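Local coordinates for protein endoglucanase (Clostridium thermocellum, PDB 2C4X) that probably takes part in breaking down cellulose as a cellulase, this piece being its C-terminal PKD domain and CBM44 carbohydrate-binding module, which recognises beta-glucan chains and xyloglucan, at residues F14-E19 with A89-T94; S101-E106 with G111-S116; T128-K133 with R169-S174; L138-T143 with A150-D155. The protein carries 1 engineered substitution. One frame throughout, in Å; residues are numbered along the deposited sequence.

Interaction 1 of 4, residues F14-E19 with A89-T94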
loop_
_atom_site.group_PDB
_atom_site.type_symbol
_atom_site.label_atom_id
_atom_site.label_comp_id
_atom_site.label_asym_id
_atom_site.label_seq_id
_atom_site.Cartn_x
_atom_site.Cartn_y
_atom_site.Cartn_z
ATOM N N PHE A 14 -20.457 -13.724 -7.663
ATOM C CA PHE A 14 -20.233 -12.555 -8.494
ATOM C C PHE A 14 -18.765 -12.250 -8.659
ATOM O O PHE A 14 -17.938 -12.695 -7.861
ATOM C CB PHE A 14 -21.000 -11.329 -7.962
ATOM C CG PHE A 14 -20.461 -10.772 -6.667
ATOM C CD1 PHE A 14 -20.967 -11.208 -5.441
ATOM C CD2 PHE A 14 -19.469 -9.794 -6.675
ATOM C CE1 PHE A 14 -20.477 -10.681 -4.236
ATOM C CE2 PHE A 14 -18.969 -9.270 -5.482
ATOM C CZ PHE A 14 -19.472 -9.711 -4.264
ATOM N N THR A 15 -18.461 -11.508 -9.727
ATOM C CA THR A 15 -17.163 -10.883 -9.929
ATOM C C THR A 15 -17.399 -9.371 -10.093
ATOM O O THR A 15 -18.547 -8.923 -10.211
ATOM C CB THR A 15 -16.435 -11.436 -11.180
ATOM O OG1 THR A 15 -17.223 -11.170 -12.345
ATOM C CG2 THR A 15 -16.198 -12.942 -11.067
ATOM N N PHE A 16 -16.326 -8.583 -10.083
ATOM C CA PHE A 16 -16.458 -7.147 -10.321
ATOM C C PHE A 16 -15.289 -6.618 -11.137
ATOM O O PHE A 16 -14.226 -7.233 -11.193
ATOM C CB PHE A 16 -16.641 -6.346 -9.013
ATOM C CG PHE A 16 -15.540 -6.555 -8.006
ATOM C CD1 PHE A 16 -14.322 -5.873 -8.121
ATOM C CD2 PHE A 16 -15.721 -7.431 -6.943
ATOM C CE1 PHE A 16 -13.303 -6.070 -7.199
ATOM C CE2 PHE A 16 -14.695 -7.646 -6.011
ATOM C CZ PHE A 16 -13.484 -6.957 -6.142
ATOM N N SER A 17 -15.518 -5.474 -11.773
ATOM C CA SER A 17 -14.529 -4.804 -12.602
ATOM C C SER A 17 -14.739 -3.287 -12.470
ATOM O O SER A 17 -15.889 -2.837 -12.481
ATOM C CB SER A 17 -14.721 -5.235 -14.055
ATOM O OG SER A 17 -13.601 -4.844 -14.821
ATOM N N PRO A 18 -13.649 -2.498 -12.309
ATOM C CA PRO A 18 -12.252 -2.946 -12.225
ATOM C C PRO A 18 -11.934 -3.598 -10.877
ATOM O O PRO A 18 -12.663 -3.402 -9.901
ATOM C CB PRO A 18 -11.455 -1.645 -12.396
ATOM C CG PRO A 18 -12.339 -0.607 -11.811
ATOM C CD PRO A 18 -13.747 -1.029 -12.199
ATOM N N GLU A 19 -10.855 -4.376 -10.840
ATOM C CA GLU A 19 -10.401 -5.035 -9.609
ATOM C C GLU A 19 -9.957 -4.045 -8.533
ATOM O O GLU A 19 -10.136 -4.294 -7.335
ATOM C CB GLU A 19 -9.249 -5.987 -9.926
ATOM C CG GLU A 19 -9.715 -7.320 -10.459
ATOM C CD GLU A 19 -10.507 -8.111 -9.444
ATOM O OE1 GLU A 19 -10.101 -8.141 -8.260
ATOM O OE2 GLU A 19 -11.535 -8.707 -9.832
ATOM N N ALA A 89 -17.691 -11.013 -1.079
ATOM C CA ALA A 89 -16.313 -10.768 -1.483
ATOM C C ALA A 89 -15.916 -9.367 -1.040
ATOM O O ALA A 89 -16.777 -8.543 -0.705
ATOM C CB ALA A 89 -16.141 -10.940 -3.002
ATOM N N THR A 90 -14.615 -9.103 -1.047
ATOM C CA THR A 90 -14.072 -7.841 -0.578
ATOM C C THR A 90 -13.608 -6.987 -1.760
ATOM O O THR A 90 -13.026 -7.501 -2.715
ATOM C CB THR A 90 -12.895 -8.105 0.416
ATOM O OG1 THR A 90 -13.429 -8.492 1.687
ATOM C CG2 THR A 90 -12.047 -6.874 0.610
ATOM N N ILE A 91 -13.875 -5.686 -1.690
ATOM C CA ILE A 91 -13.355 -4.743 -2.674
ATOM C C ILE A 91 -12.598 -3.611 -1.967
ATOM O O ILE A 91 -13.094 -3.026 -0.988
ATOM C CB ILE A 91 -14.501 -4.191 -3.603
ATOM C CG1 ILE A 91 -13.933 -3.400 -4.797
ATOM C CG2 ILE A 91 -15.536 -3.356 -2.807
ATOM C CD1 ILE A 91 -15.004 -3.051 -5.847
ATOM N N LYS A 92 -11.399 -3.315 -2.463
ATOM C CA LYS A 92 -10.615 -2.201 -1.954
ATOM C C LYS A 92 -10.701 -0.998 -2.890
ATOM O O LYS A 92 -10.480 -1.109 -4.098
ATOM C CB LYS A 92 -9.156 -2.613 -1.705
ATOM C CG LYS A 92 -8.320 -1.499 -1.084
ATOM C CD LYS A 92 -6.866 -1.906 -0.843
ATOM C CE LYS A 92 -5.990 -0.660 -0.753
ATOM N NZ LYS A 92 -4.612 -0.977 -0.289
ATOM N N VAL A 93 -11.038 0.150 -2.317
ATOM C CA VAL A 93 -11.177 1.390 -3.068
ATOM C C VAL A 93 -10.102 2.353 -2.562
ATOM O O VAL A 93 -9.954 2.556 -1.349
ATOM C CB VAL A 93 -12.592 2.009 -2.891
ATOM C CG1 VAL A 93 -12.755 3.311 -3.710
ATOM C CG2 VAL A 93 -13.703 0.987 -3.264
ATOM N N THR A 94 -9.350 2.932 -3.496
ATOM C CA THR A 94 -8.295 3.876 -3.153
ATOM C C THR A 94 -8.714 5.273 -3.605
ATOM O O THR A 94 -9.619 5.424 -4.441
ATOM C CB THR A 94 -6.920 3.487 -3.771
ATOM O OG1 THR A 94 -6.999 3.545 -5.197
ATOM C CG2 THR A 94 -6.500 2.075 -3.349
HETATM O O HOH W 1 -10.131 -4.680 -4.715
#

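Interaction 2 of 4, residues S101-E106 with G111-S116. With CA (calcium ion), chain C; EDO (1,2-ethanediol), chain E.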
loop_
_atom_site.group_PDB
_atom_site.type_symbol
_atom_site.label_atom_id
_atom_site.label_comp_id
_atom_site.label_asym_id
_atom_site.label_seq_id
_atom_site.Cartn_x
_atom_site.Cartn_y
_atom_site.Cartn_z
ATOM N N SER A 101 -1.496 9.021 3.111
ATOM C CA SER A 101 -0.434 8.252 3.766
ATOM C C SER A 101 0.100 8.976 4.994
ATOM O O SER A 101 0.043 10.209 5.075
ATOM C CB SER A 101 0.724 8.004 2.802
ATOM O OG SER A 101 0.315 7.187 1.722
ATOM N N LYS A 102 0.617 8.201 5.943
ATOM C CA LYS A 102 1.319 8.742 7.109
ATOM C C LYS A 102 2.418 9.714 6.673
ATOM O O LYS A 102 2.565 10.791 7.252
ATOM C CB LYS A 102 1.896 7.606 7.974
ATOM C CG LYS A 102 0.834 6.761 8.704
ATOM C CD LYS A 102 0.166 7.547 9.825
ATOM C CE LYS A 102 -0.843 6.715 10.589
ATOM N NZ LYS A 102 -2.055 6.418 9.776
ATOM N N PHE A 103 3.187 9.328 5.657
ATOM C CA PHE A 103 4.124 10.245 5.004
ATOM C C PHE A 103 3.764 10.377 3.532
ATOM O O PHE A 103 4.076 9.508 2.714
ATOM C CB PHE A 103 5.573 9.815 5.229
ATOM C CG PHE A 103 6.048 10.060 6.633
ATOM C CD1 PHE A 103 6.507 11.326 7.012
ATOM C CD2 PHE A 103 6.002 9.046 7.584
ATOM C CE1 PHE A 103 6.933 11.574 8.317
ATOM C CE2 PHE A 103 6.432 9.282 8.900
ATOM C CZ PHE A 103 6.888 10.551 9.264
ATOM N N ASN A 104 3.072 11.472 3.223
ATOM C CA ASN A 104 2.462 11.680 1.910
ATOM C C ASN A 104 3.118 12.796 1.107
ATOM O O ASN A 104 2.956 12.869 -0.120
ATOM C CB ASN A 104 0.960 11.943 2.068
ATOM C CG ASN A 104 0.661 13.116 2.991
ATOM O OD1 ASN A 104 0.937 14.274 2.658
ATOM N ND2 ASN A 104 0.077 12.823 4.150
ATOM N N PHE A 105 3.829 13.664 1.828
ATOM C CA PHE A 105 4.643 14.751 1.270
ATOM C C PHE A 105 3.872 15.808 0.458
ATOM O O PHE A 105 4.470 16.594 -0.279
ATOM C CB PHE A 105 5.843 14.185 0.504
ATOM C CG PHE A 105 6.645 13.210 1.310
ATOM C CD1 PHE A 105 7.449 13.658 2.362
ATOM C CD2 PHE A 105 6.572 11.843 1.051
ATOM C CE1 PHE A 105 8.184 12.765 3.135
ATOM C CE2 PHE A 105 7.311 10.932 1.818
ATOM C CZ PHE A 105 8.115 11.395 2.863
ATOM N N GLU A 106 2.554 15.847 0.642
ATOM C CA GLU A 106 1.685 16.763 -0.107
ATOM C C GLU A 106 1.724 18.204 0.407
ATOM O O GLU A 106 1.226 19.119 -0.264
ATOM C CB GLU A 106 0.236 16.243 -0.150
ATOM C CG GLU A 106 0.083 14.822 -0.724
ATOM C CD GLU A 106 0.506 14.720 -2.185
ATOM O OE1 GLU A 106 0.091 15.564 -3.001
ATOM O OE2 GLU A 106 1.259 13.788 -2.525
ATOM N N GLY A 111 9.049 16.437 5.704
ATOM C CA GLY A 111 8.441 15.639 6.768
ATOM C C GLY A 111 9.414 15.235 7.866
ATOM O O GLY A 111 9.211 14.220 8.544
ATOM N N GLY A 112 10.473 16.026 8.041
ATOM C CA GLY A 112 11.494 15.721 9.040
ATOM C C GLY A 112 12.639 14.854 8.538
ATOM O O GLY A 112 13.613 14.640 9.263
ATOM N N PHE A 113 12.537 14.377 7.296
ATOM C CA PHE A 113 13.569 13.528 6.699
ATOM C C PHE A 113 14.887 14.259 6.411
ATOM O O PHE A 113 14.894 15.414 5.962
ATOM C CB PHE A 113 13.045 12.822 5.449
ATOM C CG PHE A 113 12.203 11.604 5.751
ATOM C CD1 PHE A 113 10.847 11.733 6.066
ATOM C CD2 PHE A 113 12.772 10.330 5.735
ATOM C CE1 PHE A 113 10.068 10.608 6.352
ATOM C CE2 PHE A 113 12.008 9.201 6.027
ATOM C CZ PHE A 113 10.646 9.345 6.332
ATOM N N THR A 114 15.998 13.581 6.697
ATOM C CA THR A 114 17.341 14.133 6.462
ATOM C C THR A 114 18.189 13.098 5.733
ATOM O O THR A 114 17.762 11.963 5.551
ATOM C CB THR A 114 18.052 14.524 7.789
ATOM O OG1 THR A 114 18.185 13.373 8.627
ATOM C CG2 THR A 114 17.271 15.592 8.553
ATOM N N THR A 115 19.395 13.478 5.323
ATOM C CA THR A 115 20.291 12.527 4.673
ATOM C C THR A 115 21.622 12.394 5.414
ATOM O O THR A 115 22.046 13.298 6.133
ATOM C CB THR A 115 20.554 12.907 3.208
ATOM O OG1 THR A 115 21.085 14.232 3.153
ATOM C CG2 THR A 115 19.265 12.842 2.376
ATOM N N SER A 116 22.261 11.242 5.243
ATOM C CA SER A 116 23.632 11.051 5.674
ATOM C C SER A 116 24.268 9.970 4.811
ATOM O O SER A 116 23.580 9.281 4.052
ATOM C CB SER A 116 23.705 10.681 7.164
ATOM O OG SER A 116 22.796 9.659 7.501
HETATM CA CA CA C . 2.505 11.745 -2.177
HETATM C C1 EDO E . 4.850 15.961 5.803
HETATM O O1 EDO E . 5.492 16.164 4.533
HETATM C C2 EDO E . 4.602 14.476 6.036
HETATM O O2 EDO E . 4.025 13.906 4.863
#

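Interaction 3 of 4, residues T128-K133 with R169-S174. With CA (calcium ion), chain C.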
loop_
_atom_site.group_PDB
_atom_site.type_symbol
_atom_site.label_atom_id
_atom_site.label_comp_id
_atom_site.label_asym_id
_atom_site.label_seq_id
_atom_site.Cartn_x
_atom_site.Cartn_y
_atom_site.Cartn_z
ATOM N N THR A 128 7.636 17.281 -7.500
ATOM C CA THR A 128 6.439 16.948 -8.266
ATOM C C THR A 128 6.795 16.094 -9.492
ATOM O O THR A 128 5.905 15.709 -10.257
ATOM C CB THR A 128 5.669 18.218 -8.741
ATOM O OG1 THR A 128 6.541 19.054 -9.511
ATOM C CG2 THR A 128 5.124 19.019 -7.562
ATOM N N GLU A 129 8.084 15.800 -9.677
ATOM C CA GLU A 129 8.564 15.074 -10.860
ATOM C C GLU A 129 8.029 13.647 -10.932
ATOM O O GLU A 129 7.607 13.189 -11.999
ATOM C CB GLU A 129 10.096 15.085 -10.932
ATOM C CG GLU A 129 10.678 16.446 -11.319
ATOM C CD GLU A 129 12.196 16.534 -11.176
ATOM O OE1 GLU A 129 12.854 15.518 -10.851
ATOM O OE2 GLU A 129 12.734 17.643 -11.402
ATOM N N LYS A 130 8.062 12.955 -9.791
ATOM C CA LYS A 130 7.467 11.635 -9.639
ATOM C C LYS A 130 6.811 11.535 -8.268
ATOM O O LYS A 130 7.360 12.007 -7.269
ATOM C CB LYS A 130 8.524 10.530 -9.761
ATOM C CG LYS A 130 9.138 10.361 -11.138
ATOM C CD LYS A 130 10.027 9.121 -11.206
ATOM C CE LYS A 130 10.991 9.202 -12.395
ATOM N NZ LYS A 130 10.291 9.241 -13.716
ATOM N N ALA A 131 5.636 10.916 -8.224
ATOM C CA ALA A 131 4.972 10.600 -6.965
ATOM C C ALA A 131 4.264 9.271 -7.114
ATOM O O ALA A 131 3.890 8.885 -8.231
ATOM C CB ALA A 131 3.988 11.691 -6.588
ATOM N N PHE A 132 4.098 8.557 -6.002
ATOM C CA PHE A 132 3.356 7.301 -6.018
ATOM C C PHE A 132 1.860 7.573 -5.861
ATOM O O PHE A 132 1.033 6.944 -6.524
ATOM C CB PHE A 132 3.856 6.322 -4.937
ATOM C CG PHE A 132 3.090 5.033 -4.907
ATOM C CD1 PHE A 132 3.330 4.047 -5.864
ATOM C CD2 PHE A 132 2.100 4.820 -3.953
ATOM C CE1 PHE A 132 2.599 2.857 -5.862
ATOM C CE2 PHE A 132 1.357 3.639 -3.944
ATOM C CZ PHE A 132 1.613 2.649 -4.896
ATOM N N LYS A 133 1.528 8.501 -4.969
ATOM C CA LYS A 133 0.158 8.956 -4.767
ATOM C C LYS A 133 0.161 10.458 -4.571
ATOM O O LYS A 133 1.075 11.001 -3.953
ATOM C CB LYS A 133 -0.468 8.301 -3.539
ATOM C CG LYS A 133 -1.230 7.029 -3.815
ATOM C CD LYS A 133 -2.169 6.696 -2.657
ATOM C CE LYS A 133 -1.406 6.342 -1.385
ATOM N NZ LYS A 133 -2.342 5.846 -0.323
ATOM N N ARG A 169 7.037 3.011 -0.545
ATOM C CA ARG A 169 7.081 3.001 -2.009
ATOM C C ARG A 169 8.342 3.709 -2.499
ATOM O O ARG A 169 8.576 4.877 -2.185
ATOM C CB ARG A 169 5.817 3.625 -2.622
ATOM C CG ARG A 169 4.605 2.717 -2.562
ATOM C CD ARG A 169 3.828 2.858 -1.260
ATOM N NE ARG A 169 2.600 2.056 -1.297
ATOM C CZ ARG A 169 1.530 2.263 -0.530
ATOM N NH1 ARG A 169 1.510 3.260 0.349
ATOM N NH2 ARG A 169 0.466 1.478 -0.650
ATOM N N ILE A 170 9.155 2.984 -3.262
ATOM C CA ILE A 170 10.475 3.462 -3.656
ATOM C C ILE A 170 10.670 3.252 -5.151
ATOM O O ILE A 170 10.594 2.126 -5.640
ATOM C CB ILE A 170 11.610 2.731 -2.854
ATOM C CG1 ILE A 170 11.303 2.719 -1.351
ATOM C CG2 ILE A 170 12.982 3.370 -3.111
ATOM C CD1 ILE A 170 12.173 1.748 -0.529
ATOM N N TRP A 171 10.906 4.343 -5.869
ATOM C CA TRP A 171 11.209 4.293 -7.294
ATOM C C TRP A 171 12.717 4.156 -7.449
ATOM O O TRP A 171 13.472 5.061 -7.102
ATOM C CB TRP A 171 10.709 5.566 -7.988
ATOM C CG TRP A 171 10.561 5.459 -9.487
ATOM C CD1 TRP A 171 9.425 5.137 -10.173
ATOM C CD2 TRP A 171 11.575 5.690 -10.480
ATOM N NE1 TRP A 171 9.665 5.145 -11.527
ATOM C CE2 TRP A 171 10.976 5.480 -11.744
ATOM C CE3 TRP A 171 12.930 6.048 -10.422
ATOM C CZ2 TRP A 171 11.687 5.620 -12.948
ATOM C CZ3 TRP A 171 13.638 6.186 -11.618
ATOM C CH2 TRP A 171 13.012 5.974 -12.864
ATOM N N ILE A 172 13.155 3.015 -7.968
ATOM C CA ILE A 172 14.582 2.721 -8.086
ATOM C C ILE A 172 15.009 2.733 -9.559
ATOM O O ILE A 172 14.416 2.021 -10.371
ATOM C CB ILE A 172 14.914 1.368 -7.411
ATOM C CG1 ILE A 172 14.518 1.415 -5.925
ATOM C CG2 ILE A 172 16.393 1.004 -7.580
ATOM C CD1 ILE A 172 14.197 0.068 -5.311
ATOM N N PRO A 173 16.032 3.548 -9.908
ATOM C CA PRO A 173 16.478 3.652 -11.297
ATOM C C PRO A 173 17.438 2.529 -11.700
ATOM O O PRO A 173 18.085 1.918 -10.840
ATOM C CB PRO A 173 17.208 4.994 -11.322
ATOM C CG PRO A 173 17.816 5.092 -9.942
ATOM C CD PRO A 173 16.831 4.410 -9.010
ATOM N N SER A 174 17.524 2.276 -13.004
ATOM C CA SER A 174 18.431 1.273 -13.552
ATOM C C SER A 174 19.811 1.866 -13.825
ATOM O O SER A 174 19.957 3.084 -13.953
ATOM C CB SER A 174 17.856 0.688 -14.844
ATOM O OG SER A 174 17.590 1.719 -15.772
HETATM CA CA CA C . 2.505 11.745 -2.177
HETATM O O HOH W 2 -0.900 4.533 1.365
#

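Interaction 4 of 4, residues L138-T143 with A150-D155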
loop_
_atom_site.group_PDB
_atom_site.type_symbol
_atom_site.label_atom_id
_atom_site.label_comp_id
_atom_site.label_asym_id
_atom_site.label_seq_id
_atom_site.Cartn_x
_atom_site.Cartn_y
_atom_site.Cartn_z
ATOM N N LEU A 138 9.285 12.509 -2.295
ATOM C CA LEU A 138 10.685 12.896 -2.105
ATOM C C LEU A 138 11.529 12.491 -3.301
ATOM O O LEU A 138 11.265 11.469 -3.952
ATOM C CB LEU A 138 11.270 12.293 -0.821
ATOM C CG LEU A 138 10.699 12.770 0.518
ATOM C CD1 LEU A 138 11.465 12.159 1.696
ATOM C CD2 LEU A 138 10.683 14.303 0.609
ATOM N N LYS A 139 12.534 13.312 -3.588
ATOM C CA LYS A 139 13.507 13.031 -4.622
ATOM C C LYS A 139 14.867 13.013 -3.943
ATOM O O LYS A 139 15.325 14.030 -3.419
ATOM C CB LYS A 139 13.445 14.099 -5.716
ATOM C CG LYS A 139 14.454 13.939 -6.834
ATOM C CD LYS A 139 14.361 15.115 -7.799
ATOM C CE LYS A 139 15.513 15.115 -8.778
ATOM N NZ LYS A 139 15.372 16.178 -9.820
ATOM N N TRP A 140 15.493 11.844 -3.947
ATOM C CA TRP A 140 16.712 11.604 -3.184
ATOM C C TRP A 140 17.850 11.313 -4.147
ATOM O O TRP A 140 17.876 10.265 -4.794
ATOM C CB TRP A 140 16.474 10.442 -2.209
ATOM C CG TRP A 140 17.657 9.970 -1.369
ATOM C CD1 TRP A 140 18.706 10.719 -0.898
ATOM C CD2 TRP A 140 17.859 8.637 -0.869
ATOM N NE1 TRP A 140 19.559 9.921 -0.154
ATOM C CE2 TRP A 140 19.062 8.643 -0.121
ATOM C CE3 TRP A 140 17.138 7.436 -0.987
ATOM C CZ2 TRP A 140 19.566 7.484 0.505
ATOM C CZ3 TRP A 140 17.637 6.283 -0.359
ATOM C CH2 TRP A 140 18.839 6.319 0.379
ATOM N N THR A 141 18.778 12.257 -4.255
ATOM C CA THR A 141 19.898 12.127 -5.187
ATOM C C THR A 141 21.183 11.808 -4.434
ATOM O O THR A 141 21.604 12.563 -3.560
ATOM C CB THR A 141 20.074 13.398 -6.061
ATOM O OG1 THR A 141 18.826 13.728 -6.689
ATOM C CG2 THR A 141 21.139 13.183 -7.140
ATOM N N VAL A 142 21.788 10.676 -4.787
ATOM C CA VAL A 142 22.999 10.188 -4.132
ATOM C C VAL A 142 24.188 10.223 -5.087
ATOM O O VAL A 142 24.108 9.737 -6.220
ATOM C CB VAL A 142 22.815 8.741 -3.598
ATOM C CG1 VAL A 142 24.101 8.235 -2.915
ATOM C CG2 VAL A 142 21.623 8.659 -2.650
ATOM N N THR A 143 25.284 10.811 -4.614
ATOM C CA THR A 143 26.556 10.792 -5.319
ATOM C C THR A 143 27.518 9.925 -4.511
ATOM O O THR A 143 27.969 10.319 -3.427
ATOM C CB THR A 143 27.119 12.217 -5.494
ATOM O OG1 THR A 143 26.092 13.067 -6.017
ATOM C CG2 THR A 143 28.321 12.227 -6.446
ATOM N N ALA A 150 24.447 5.140 1.983
ATOM C CA ALA A 150 23.718 6.401 2.091
ATOM C C ALA A 150 22.366 6.148 2.733
ATOM O O ALA A 150 21.747 5.119 2.472
ATOM C CB ALA A 150 23.565 7.069 0.707
ATOM N N GLU A 151 21.924 7.070 3.592
ATOM C CA GLU A 151 20.624 6.950 4.267
ATOM C C GLU A 151 19.722 8.137 3.981
ATOM O O GLU A 151 20.190 9.265 3.872
ATOM C CB GLU A 151 20.774 6.833 5.796
ATOM C CG GLU A 151 21.534 5.631 6.280
ATOM C CD GLU A 151 23.047 5.844 6.249
ATOM O OE1 GLU A 151 23.518 6.974 6.499
ATOM O OE2 GLU A 151 23.766 4.875 5.969
ATOM N N LEU A 152 18.427 7.857 3.866
ATOM C CA LEU A 152 17.384 8.865 3.931
ATOM C C LEU A 152 16.584 8.496 5.176
ATOM O O LEU A 152 15.954 7.436 5.211
ATOM C CB LEU A 152 16.503 8.818 2.671
ATOM C CG LEU A 152 15.312 9.778 2.635
ATOM C CD1 LEU A 152 15.774 11.220 2.773
ATOM C CD2 LEU A 152 14.473 9.577 1.373
ATOM N N LYS A 153 16.595 9.362 6.187
ATOM C CA LYS A 153 16.204 8.944 7.533
ATOM C C LYS A 153 15.367 9.973 8.302
ATOM O O LYS A 153 15.444 11.178 8.052
ATOM C CB LYS A 153 17.455 8.563 8.345
ATOM C CG LYS A 153 18.311 9.770 8.777
ATOM C CD LYS A 153 19.597 9.344 9.429
ATOM C CE LYS A 153 20.413 10.554 9.868
ATOM N NZ LYS A 153 21.709 10.099 10.475
ATOM N N LEU A 154 14.568 9.460 9.228
ATOM C CA LEU A 154 13.793 10.260 10.146
ATOM C C LEU A 154 14.193 9.856 11.568
ATOM O O LEU A 154 14.001 8.698 11.958
ATOM C CB LEU A 154 12.300 9.967 9.947
ATOM C CG LEU A 154 11.158 10.960 10.216
ATOM C CD1 LEU A 154 10.017 10.220 10.906
ATOM C CD2 LEU A 154 11.514 12.237 10.984
ATOM N N ASP A 155 14.768 10.788 12.325
ATOM C CA ASP A 155 14.898 10.615 13.768
ATOM C C ASP A 155 13.703 11.347 14.365
ATOM O O ASP A 155 13.548 12.541 14.203
ATOM C CB ASP A 155 16.210 11.197 14.307
ATOM C CG ASP A 155 17.432 10.427 13.850
ATOM O OD1 ASP A 155 17.665 9.283 14.332
ATOM O OD2 ASP A 155 18.181 10.992 13.015
HETATM O O HOH W 3 21.779 10.192 1.793
#

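Interaction 1 of 4, residues F14-E19 with A89-T94
Phe16 lays one face of its ring over the end of the Ile91 side chain. Ile91 CD1 sits 3.9 Å from the centroid of the Phe16 ring, 23° off the normal, a CH-pi contact displaced toward the rim. Ile91 CG1 comes closer to the ring border, 3.6 Å from Phe16 CE1. With CG1 of Ile91 opposite the backbone N (chi1 -170°) and an extended chi2, the chain carries CD1 on over the ring. The outer edge of the ring, next to CE1, meets a backbone carbonyl: Phe16 CZ is 3.5 Å from Thr90 O. Two residues earlier, Phe14 makes a smaller apolar contact: Phe14 CZ lies 3.8 Å from Ala89 CB, met obliquely. Phe14 also packs edge-to-face with Trp46 and Phe87.

At the other end a water joins the two backbones. It donates to Glu19 O (2.6 Å) and accepts from Lys92 N (2.9 Å). Strand 15-17 pairs with strand 27-30, whereas strand 84-93 pairs with strand 69-79. Side chains from the edge strands of the two antiparallel sheets therefore meet along one side of the beta-sandwich, as expected of a PKD domain.

Interaction 2 of 4, residues S101-E106 with G111-S116
Phe103 meets Phe113 in an edge-to-face pair. The edge of Phe113 points at the face of Phe103, with centroids 5.3 Å apart and planes at 87°. The touching atom is Phe113 CE1, 3.7 Å from Phe103 CD1. The edge of the Phe103 ring also meets the backbone, with CE1 3.5 Å from Gly111 O.

Asn104 turns its side chain back over its own loop. Its CG stands between the backbone N and the carbonyl carbon (chi1 56°). From there OD1 accepts from Glu106 N in the carbonyl plane, on a lone pair, forming an Asx turn. Asn104 ND2 donates to Ser101 O at 2.8 Å. These two bonds hold the amide at both ends. The backbone O of Asn104 is a calcium ligand at 2.4 Å.

Phe105 has its edge toward the face of Phe113, in an offset edge-to-face pair with planes at 65°. The three phenylalanines form an aromatic cluster. A 1,2-ethanediol, probably from the crystallisation liquor, accepts through O2 from Asn104 N and Phe105 N. Glu106 completes the segment by giving OE2 to the calcium ion at 2.4 Å. Asp99, Lys133, Arg136 and Asp248 supply the other protein ligands.

The cluster reaches into the space between both sheets of the module. Phe113 touches Leu138 and Ile250 on one sheet, and Leu154 and Met231 on the other.

Interaction 3 of 4, residues T128-K133 with R169-S174
Arg169 and Phe132 share the largest overlap, with the arginine chain laid across one face of the phenyl ring. Arg169 CG stands over the ring centre, 3.4 Å from the Phe132 centroid and 7° off the normal, a close CH-pi contact. The arginine chain bends at chi2 (87°), which carries its outer end along the ring. There Arg169 NE lies 3.3 Å from Phe132 CE2. The guanidinium and ring planes are 21° apart, so the flat groups are nearly parallel but offset. The charged end is held from other strands: NE forms a salt bridge with Glu214, and NH1 donates to Ala249 O.

The second overlap brings the loop between strands 120-127 and 137-145 against strand 165-172 of the CBM44 beta-sandwich. Lys130 crosses one face of the Trp171 indole. Its CE sits 3.7 Å from the centroid of the six-membered ring. A bend at the last torsion takes NZ off-centre, leaving a cation-pi contact at 4.5 Å from that centroid.

Lys133 stands beside the guanidinium of Arg169. One water accepts from both Lys133 NZ (2.6 Å) and Arg169 NH1 (2.9 Å), which probably eases the nearness of like charges. The backbone O of Lys133 binds the calcium ion, placing the Phe132–Arg169 overlap beside the metal site.

Interaction 4 of 4, residues L138-T143 with A150-D155
Ala150 sets its methyl group against two side chains of strand 137-145. Its CB is 3.8 Å from Val142 CG1 and 4.0 Å from Trp140 CZ2. The carbonyl O of Ala150 lies at the edge of the indole, near the ring plane.

Glu151 takes part through its backbone. Its carbonyl carbon is 3.5 Å from Trp140 CZ2, and its O accepts from a water that in turn accepts from Trp140 NE1 at 3.0 Å. The water lies at the edge of the indole, in the ring plane, and satisfies the N-H of this buried ring. The Glu151 carboxylate belongs to another contact, with OE1 hydrogen-bonded to Ser116 OG.

The two strands belong to different sheets of the CBM44 beta-sandwich. Strand 137-145 pairs with 120-127 and 241-251, and strand 148-155 with 114-117 and 229-238. Their segments run nearly antiparallel, at 159°, with axes 8.9 Å apart at closest. This is face-to-face packing between sheets.

Leu152 covers the indole from one side. Its CB stands 3.7 Å from the centroid of the six-membered ring of Trp140, 8° off the normal, a CH-pi contact over the ring centre. Val142 CG2 lies over the opposite face, offset toward the rim, so the indole is sandwiched. A chi1 of 176° swings the indole of Trp140 away from its own backbone N and across toward strand 148-155. Farther along Leu152, CD2 reaches Leu138 CD1 at 4.0 Å. Trp140 also rests on Ile233 and Val235 of strand 229-238.

In the fold
Interaction 1 comes first along the chain. It closes a long loop within the PKD domain, joining that domain's two sheets, and is complete before the others begin. Its centre lies about 31 Å from that of interaction 2. Interaction 2 then closes a short loop at the start of CBM44. Interaction 3 follows, and its longer loop encloses interaction 4, which links neighbouring strands of the chain across the sandwich. Interactions 2 and 3 share the calcium ion through Asn104, Glu106 and Lys133. Interactions 2 and 4 are joined where strands 114-117 and 148-155 pair, and a Glu129–Lys139 salt bridge joins 3 and 4.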